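Local atomic coordinates of cell wall binding protein cwp8 (Peptoclostridium difficile, PDB entry 5J6Q), a protein that probably attaches to the bacterial cell wall through its CWB2 modules, as a cell wall protein of the S-layer. Residues A[363-377]-A[385-397]. Numbering follows the deposited sequence.
Sequences LSSKKIYIVGGESKV and LSKLGVSKVERVS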
ATOM      1  N   LEU A 363     -10.720  30.257  18.418  1.00 59.17           N
ATOM      2  CA  LEU A 363      -9.664  29.961  19.404  1.00 61.59           C
ATOM      3  C   LEU A 363      -9.775  30.951  20.579  1.00 64.56           C
ATOM      4  O   LEU A 363      -9.409  30.633  21.722  1.00 61.79           O
ATOM      5  CB  LEU A 363      -8.255  30.031  18.751  1.00 68.51           C
ATOM      6  CG  LEU A 363      -7.931  31.359  18.011  1.00 73.45           C
ATOM      7  CD1 LEU A 363      -7.246  32.326  18.932  1.00 73.75           C
ATOM      8  CD2 LEU A 363      -6.991  31.101  16.869  1.00 74.57           C
ATOM      9  N   SER A 364     -10.349  32.144  20.304  1.00 63.98           N
ATOM     10  CA  SER A 364     -10.508  33.203  21.325  1.00 62.45           C
ATOM     11  C   SER A 364     -11.285  32.703  22.554  1.00 62.44           C
ATOM     12  O   SER A 364     -11.074  33.220  23.639  1.00 64.36           O
ATOM     13  CB  SER A 364     -11.203  34.444  20.730  1.00 62.94           C
ATOM     14  OG  SER A 364     -12.552  34.171  20.376  1.00 66.04           O
ATOM     15  N   SER A 365     -12.159  31.717  22.416  1.00 65.65           N
ATOM     16  CA  SER A 365     -12.837  31.199  23.607  1.00 70.90           C
ATOM     17  C   SER A 365     -12.160  29.896  24.151  1.00 74.73           C
ATOM     18  O   SER A 365     -12.740  29.242  25.021  1.00 75.49           O
ATOM     19  CB  SER A 365     -14.274  30.876  23.251  1.00 73.31           C
ATOM     20  OG  SER A 365     -14.296  30.320  21.948  1.00 76.54           O
ATOM     21  N   LYS A 366     -10.959  29.508  23.638  1.00 72.20           N
ATOM     22  CA  LYS A 366     -10.340  28.286  24.115  1.00 65.32           C
ATOM     23  C   LYS A 366      -9.059  28.534  24.823  1.00 60.92           C
ATOM     24  O   LYS A 366      -8.434  29.599  24.720  1.00 59.46           O
ATOM     25  CB  LYS A 366     -10.133  27.337  22.939  1.00 64.37           C
ATOM     26  CG  LYS A 366     -11.475  26.987  22.312  1.00 53.23           C
ATOM     27  CD  LYS A 366     -11.345  26.562  20.895  1.00 44.32           C
ATOM     28  CE  LYS A 366     -12.714  26.038  20.415  1.00 43.95           C
ATOM     29  NZ  LYS A 366     -12.614  25.527  19.042  1.00 46.91           N
ATOM     30  N   LYS A 367      -8.663  27.526  25.565  1.00 59.28           N
ATOM     31  CA  LYS A 367      -7.462  27.544  26.359  1.00 55.93           C
ATOM     32  C   LYS A 367      -6.373  26.492  25.963  1.00 54.74           C
ATOM     33  O   LYS A 367      -6.664  25.452  25.420  1.00 55.04           O
ATOM     34  CB  LYS A 367      -7.877  27.276  27.792  1.00 62.63           C
ATOM     35  CG  LYS A 367      -8.407  28.524  28.468  1.00 75.65           C
ATOM     36  CD  LYS A 367      -9.782  28.277  29.032  1.00 85.09           C
ATOM     37  CE  LYS A 367      -9.699  27.953  30.498  1.00 92.67           C
ATOM     38  NZ  LYS A 367     -10.976  27.377  30.984  1.00 96.03           N
ATOM     39  N   ILE A 368      -5.153  26.813  26.285  1.00 50.94           N
ATOM     40  CA  ILE A 368      -3.966  26.033  26.082  1.00 54.48           C
ATOM     41  C   ILE A 368      -3.373  25.834  27.503  1.00 58.86           C
ATOM     42  O   ILE A 368      -3.013  26.841  28.147  1.00 54.66           O
ATOM     43  CB  ILE A 368      -2.917  26.730  25.196  1.00 51.77           C
ATOM     44  CG1 ILE A 368      -3.442  26.895  23.745  1.00 51.36           C
ATOM     45  CG2 ILE A 368      -1.604  25.923  25.223  1.00 46.66           C
ATOM     46  CD1 ILE A 368      -2.464  27.704  22.889  1.00 50.19           C
ATOM     47  N   TYR A 369      -3.373  24.545  28.021  1.00 55.72           N
ATOM     48  CA  TYR A 369      -2.782  24.269  29.292  1.00 50.05           C
ATOM     49  C   TYR A 369      -1.387  23.710  29.044  1.00 53.18           C
ATOM     50  O   TYR A 369      -1.251  22.788  28.232  1.00 59.84           O
ATOM     51  CB  TYR A 369      -3.565  23.216  30.052  1.00 49.81           C
ATOM     52  CG  TYR A 369      -5.013  23.540  30.296  1.00 53.92           C
ATOM     53  CD1 TYR A 369      -5.962  23.343  29.312  1.00 51.66           C
ATOM     54  CD2 TYR A 369      -5.443  24.013  31.537  1.00 56.94           C
ATOM     55  CE1 TYR A 369      -7.316  23.592  29.551  1.00 55.80           C
ATOM     56  CE2 TYR A 369      -6.786  24.270  31.785  1.00 56.32           C
ATOM     57  CZ  TYR A 369      -7.720  24.061  30.789  1.00 62.23           C
ATOM     58  OH  TYR A 369      -9.056  24.336  31.037  1.00 64.63           O
ATOM     59  N   ILE A 370      -0.375  24.216  29.706  1.00 55.43           N
ATOM     60  CA  ILE A 370       0.991  23.695  29.598  1.00 58.37           C
ATOM     61  C   ILE A 370       1.180  22.886  30.905  1.00 63.02           C
ATOM     62  O   ILE A 370       1.060  23.456  31.977  1.00 63.27           O
ATOM     63  CB  ILE A 370       1.937  24.893  29.442  1.00 58.55           C
ATOM     64  CG1 ILE A 370       1.775  25.448  28.032  1.00 62.08           C
ATOM     65  CG2 ILE A 370       3.403  24.522  29.703  1.00 62.88           C
ATOM     66  CD1 ILE A 370       2.201  26.871  27.861  1.00 62.85           C
ATOM     67  N   VAL A 371       1.375  21.552  30.813  1.00 65.46           N
ATOM     68  CA  VAL A 371       1.578  20.745  32.015  1.00 64.58           C
ATOM     69  C   VAL A 371       3.081  20.622  32.305  1.00 70.21           C
ATOM     70  O   VAL A 371       3.852  20.443  31.366  1.00 75.11           O
ATOM     71  CB  VAL A 371       0.898  19.391  31.774  1.00 67.52           C
ATOM     72  CG1 VAL A 371       1.174  18.423  32.936  1.00 65.01           C
ATOM     73  CG2 VAL A 371      -0.614  19.609  31.604  1.00 60.65           C
ATOM     74  N   GLY A 372       3.505  20.739  33.576  1.00 73.12           N
ATOM     75  CA  GLY A 372       4.915  20.636  33.891  1.00 79.78           C
ATOM     76  C   GLY A 372       5.546  22.000  34.110  1.00 89.52           C
ATOM     77  O   GLY A 372       4.958  23.045  33.800  1.00 91.09           O
ATOM     78  N   GLY A 373       6.768  21.988  34.651  1.00 93.70           N
ATOM     79  CA  GLY A 373       7.480  23.224  34.927  1.00 94.33           C
ATOM     80  C   GLY A 373       8.161  23.717  33.674  1.00 90.35           C
ATOM     81  O   GLY A 373       7.995  23.125  32.611  1.00 87.51           O
ATOM     82  N   GLU A 374       8.937  24.800  33.803  1.00 89.47           N
ATOM     83  CA  GLU A 374       9.645  25.406  32.694  1.00 89.10           C
ATOM     84  C   GLU A 374      10.804  24.517  32.318  1.00 89.18           C
ATOM     85  O   GLU A 374      11.466  24.738  31.326  1.00 90.05           O
ATOM     86  CB  GLU A 374      10.084  26.810  33.103  1.00 92.54           C
ATOM     87  CG  GLU A 374       8.905  27.573  33.684  1.00 96.40           C
ATOM     88  CD  GLU A 374       9.285  28.897  34.310  1.00103.14           C
ATOM     89  OE1 GLU A 374       8.350  29.602  34.759  1.00104.58           O
ATOM     90  OE2 GLU A 374      10.495  29.232  34.355  1.00102.80           O
ATOM     91  N   SER A 375      11.041  23.507  33.141  1.00 90.72           N
ATOM     92  CA  SER A 375      12.051  22.476  32.947  1.00 93.66           C
ATOM     93  C   SER A 375      11.602  21.522  31.822  1.00 90.65           C
ATOM     94  O   SER A 375      12.393  20.747  31.308  1.00 89.13           O
ATOM     95  CB  SER A 375      12.213  21.688  34.245  1.00 95.19           C
ATOM     96  OG  SER A 375      11.305  22.179  35.227  1.00 95.82           O
ATOM     97  N   LYS A 376      10.323  21.587  31.463  1.00 87.52           N
ATOM     98  CA  LYS A 376       9.689  20.763  30.437  1.00 84.25           C
ATOM     99  C   LYS A 376       9.279  21.666  29.274  1.00 79.47           C
ATOM    100  O   LYS A 376       9.612  21.390  28.131  1.00 73.56           O
ATOM    101  CB  LYS A 376       8.450  20.057  31.021  1.00 85.02           C
ATOM    102  CG  LYS A 376       8.742  18.719  31.724  1.00 89.82           C
ATOM    103  CD  LYS A 376      10.089  18.691  32.438  1.00 95.11           C
ATOM    104  CE  LYS A 376      10.840  17.407  32.186  1.00102.01           C
ATOM    105  NZ  LYS A 376      11.845  17.557  31.092  1.00104.10           N
ATOM    106  N   VAL A 377       8.554  22.757  29.591  1.00 74.42           N
ATOM    107  CA  VAL A 377       8.105  23.747  28.629  1.00 74.44           C
ATOM    108  C   VAL A 377       8.519  25.129  29.184  1.00 75.31           C
ATOM    109  O   VAL A 377       7.911  25.610  30.143  1.00 73.93           O
ATOM    110  CB  VAL A 377       6.573  23.704  28.422  1.00 72.94           C
ATOM    111  CG1 VAL A 377       6.200  24.588  27.240  1.00 67.98           C
ATOM    112  CG2 VAL A 377       6.074  22.267  28.213  1.00 68.87           C
ATOM    113  N   LEU A 385       3.283  31.563  22.779  1.00 72.54           N
ATOM    114  CA  LEU A 385       1.918  31.088  22.719  1.00 69.01           C
ATOM    115  C   LEU A 385       0.948  32.185  23.136  1.00 68.06           C
ATOM    116  O   LEU A 385      -0.168  32.189  22.652  1.00 66.31           O
ATOM    117  CB  LEU A 385       1.758  29.870  23.633  1.00 70.87           C
ATOM    118  CG  LEU A 385       2.467  28.621  23.123  1.00 74.09           C
ATOM    119  CD1 LEU A 385       2.593  27.634  24.266  1.00 76.12           C
ATOM    120  CD2 LEU A 385       1.684  28.009  21.973  1.00 73.60           C
ATOM    121  N   SER A 386       1.359  33.106  24.047  1.00 69.79           N
ATOM    122  CA  SER A 386       0.468  34.197  24.437  1.00 72.63           C
ATOM    123  C   SER A 386       0.250  35.124  23.259  1.00 67.53           C
ATOM    124  O   SER A 386      -0.674  35.908  23.290  1.00 65.08           O
ATOM    125  CB  SER A 386       1.036  34.992  25.613  1.00 75.74           C
ATOM    126  OG  SER A 386       2.269  35.611  25.284  1.00 83.06           O
ATOM    127  N   LYS A 387       1.086  35.036  22.206  1.00 62.71           N
ATOM    128  CA  LYS A 387       0.908  35.918  21.050  1.00 59.86           C
ATOM    129  C   LYS A 387      -0.209  35.438  20.170  1.00 59.67           C
ATOM    130  O   LYS A 387      -0.630  36.169  19.277  1.00 59.47           O
ATOM    131  CB  LYS A 387       2.188  36.053  20.217  1.00 62.46           C
ATOM    132  CG  LYS A 387       3.436  36.328  21.081  1.00 71.98           C
ATOM    133  CD  LYS A 387       3.724  37.816  21.235  1.00 79.72           C
ATOM    134  CE  LYS A 387       4.102  38.174  22.650  1.00 81.60           C
ATOM    135  NZ  LYS A 387       5.559  37.988  22.894  1.00 88.21           N
ATOM    136  N   LEU A 388      -0.711  34.229  20.398  1.00 57.95           N
ATOM    137  CA  LEU A 388      -1.800  33.703  19.551  1.00 64.26           C
ATOM    138  C   LEU A 388      -3.130  34.455  19.706  1.00 60.86           C
ATOM    139  O   LEU A 388      -3.735  34.828  18.718  1.00 58.62           O
ATOM    140  CB  LEU A 388      -2.110  32.216  19.825  1.00 64.59           C
ATOM    141  CG  LEU A 388      -2.214  31.385  18.564  1.00 66.06           C
ATOM    142  CD1 LEU A 388      -2.100  29.900  18.911  1.00 69.76           C
ATOM    143  CD2 LEU A 388      -3.529  31.659  17.883  1.00 68.13           C
ATOM    144  N   GLY A 389      -3.581  34.617  20.930  1.00 61.23           N
ATOM    145  CA  GLY A 389      -4.866  35.241  21.183  1.00 61.54           C
ATOM    146  C   GLY A 389      -5.883  34.258  21.692  1.00 60.77           C
ATOM    147  O   GLY A 389      -7.093  34.455  21.503  1.00 60.06           O
ATOM    148  N   VAL A 390      -5.411  33.137  22.311  1.00 59.47           N
ATOM    149  CA  VAL A 390      -6.384  32.195  22.903  1.00 56.04           C
ATOM    150  C   VAL A 390      -6.952  32.788  24.213  1.00 56.35           C
ATOM    151  O   VAL A 390      -6.290  33.597  24.868  1.00 57.18           O
ATOM    152  CB  VAL A 390      -5.760  30.767  23.218  1.00 54.24           C
ATOM    153  CG1 VAL A 390      -5.316  30.073  21.924  1.00 49.75           C
ATOM    154  CG2 VAL A 390      -4.592  30.891  24.196  1.00 44.80           C
ATOM    155  N   SER A 391      -8.164  32.367  24.615  1.00 60.69           N
ATOM    156  CA  SER A 391      -8.782  32.843  25.849  1.00 63.60           C
ATOM    157  C   SER A 391      -7.780  32.868  26.992  1.00 66.26           C
ATOM    158  O   SER A 391      -7.797  33.799  27.785  1.00 69.37           O
ATOM    159  CB  SER A 391      -9.958  31.946  26.215  1.00 64.50           C
ATOM    160  OG  SER A 391     -10.493  32.256  27.491  1.00 65.72           O
ATOM    161  N   LYS A 392      -6.874  31.862  27.065  1.00 68.96           N
ATOM    162  CA  LYS A 392      -5.866  31.766  28.139  1.00 67.68           C
ATOM    163  C   LYS A 392      -4.834  30.562  28.021  1.00 67.66           C
ATOM    164  O   LYS A 392      -5.248  29.422  27.791  1.00 65.90           O
ATOM    165  CB  LYS A 392      -6.607  31.609  29.483  1.00 68.17           C
ATOM    166  CG  LYS A 392      -5.687  31.733  30.690  1.00 79.70           C
ATOM    167  CD  LYS A 392      -6.439  31.547  32.001  1.00 85.88           C
ATOM    168  CE  LYS A 392      -5.482  31.275  33.139  1.00 93.00           C
ATOM    169  NZ  LYS A 392      -6.154  30.599  34.291  1.00 95.83           N
ATOM    170  N   VAL A 393      -3.527  30.865  28.161  1.00 67.93           N
ATOM    171  CA  VAL A 393      -2.439  29.935  28.235  1.00 67.77           C
ATOM    172  C   VAL A 393      -2.257  29.771  29.765  1.00 71.52           C
ATOM    173  O   VAL A 393      -1.617  30.606  30.389  1.00 73.76           O
ATOM    174  CB  VAL A 393      -1.152  30.486  27.580  1.00 67.61           C
ATOM    175  CG1 VAL A 393      -0.049  29.434  27.634  1.00 71.48           C
ATOM    176  CG2 VAL A 393      -1.398  30.883  26.137  1.00 66.80           C
ATOM    177  N   GLU A 394      -2.855  28.727  30.358  1.00 72.49           N
ATOM    178  CA  GLU A 394      -2.814  28.463  31.794  1.00 73.14           C
ATOM    179  C   GLU A 394      -1.838  27.349  32.159  1.00 74.07           C
ATOM    180  O   GLU A 394      -1.940  26.239  31.610  1.00 71.36           O
ATOM    181  CB  GLU A 394      -4.225  28.063  32.244  1.00 74.25           C
ATOM    182  CG  GLU A 394      -4.306  27.574  33.680  1.00 74.77           C
ATOM    183  CD  GLU A 394      -5.738  27.304  34.106  1.00 90.30           C
ATOM    184  OE1 GLU A 394      -6.616  27.128  33.228  1.00 95.03           O
ATOM    185  OE2 GLU A 394      -5.990  27.270  35.326  1.00100.76           O
ATOM    186  N   ARG A 395      -0.891  27.614  33.079  1.00 73.55           N
ATOM    187  CA  ARG A 395       0.036  26.545  33.412  1.00 70.07           C
ATOM    188  C   ARG A 395      -0.448  25.751  34.610  1.00 69.60           C
ATOM    189  O   ARG A 395      -0.940  26.307  35.618  1.00 68.31           O
ATOM    190  CB  ARG A 395       1.466  27.058  33.611  1.00 67.38           C
ATOM    191  CG  ARG A 395       2.438  25.873  33.442  1.00 64.47           C
ATOM    192  CD  ARG A 395       3.903  26.182  33.715  1.00 58.66           C
ATOM    193  NE  ARG A 395       4.504  26.919  32.603  1.00 63.67           N
ATOM    194  CZ  ARG A 395       5.567  26.519  31.907  1.00 65.62           C
ATOM    195  NH1 ARG A 395       6.070  27.287  30.955  1.00 65.75           N
ATOM    196  NH2 ARG A 395       6.126  25.338  32.149  1.00 64.19           N
ATOM    197  N   VAL A 396      -0.342  24.409  34.455  1.00 67.34           N
ATOM    198  CA  VAL A 396      -0.784  23.409  35.424  1.00 67.06           C
ATOM    199  C   VAL A 396       0.499  22.769  35.874  1.00 68.46           C
ATOM    200  O   VAL A 396       1.048  21.886  35.176  1.00 64.32           O
ATOM    201  CB  VAL A 396      -1.744  22.381  34.755  1.00 69.43           C
ATOM    202  CG1 VAL A 396      -2.216  21.338  35.762  1.00 64.04           C
ATOM    203  CG2 VAL A 396      -2.948  23.097  34.136  1.00 69.58           C
ATOM    204  N   SER A 397       0.984  23.198  37.037  1.00 64.50           N
ATOM    205  CA  SER A 397       2.266  22.716  37.505  1.00 65.27           C
ATOM    206  C   SER A 397       2.527  22.938  39.005  1.00 67.74           C
ATOM    207  O   SER A 397       1.786  23.666  39.701  1.00 66.59           O
ATOM    208  CB  SER A 397       3.359  23.403  36.709  1.00 65.51           C
ATOM    209  OG  SER A 397       4.584  22.706  36.857  1.00 74.24           O
TER
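Val377 O is gripped end-on by both terminal nitrogens of Arg395, NH1 at 2.6 Å and NH2 at 2.7 Å, with the oxygen lying in the guanidinium plane. NH2 also donates to Gly372 O (3.1 Å), which it meets from above the carbonyl plane. Arginine suits this place because its long chain carries a flat group with several N-H donors, and the turn offers it two backbone carbonyls, those of Gly372 and Val377. The chain runs out with CG anti to the backbone N (chi1 -160°) and bends at chi3, which slips the guanidinium between Ile370 CG2, centred over one face 3.7 Å from CZ, and Glu374 CG, offset toward the rim of the other. Its rotation is thereby fixed by bonds in the plane and carbon above and below. Gly372, at positive phi, starts the turn where a side chain would strike the preceding carbonyl.

Behind the turn, strands 367-371 and 392-396 pair in parallel. Ile370 donates its N-H to Glu394 O and accepts at its O from Val396 N, the latter nearly straight at 175°. On the Ile370 face, its CD1 presses tightly on Val393 CG1 (3.4 Å) and meets Leu385 CD1 tip to tip; branched aliphatics suit this side, where helix 379-386 packs. On the other face, Glu394 OE1 comes within 3.2 Å of Tyr369 CE2, the planes 25° apart; a long acidic chain suits this place because Glu394 OE2 also meets Gln411 NE2 and Lys392 NZ.

The two strands and helix 379-386 form a beta-alpha-beta crossover: Glu382 from that helix salt-bridges Arg395 NH1, strand 313-318 flanks 367-371, helix 401-410 covers Val371 and Val396, and 392-396 is the sheet's edge strand.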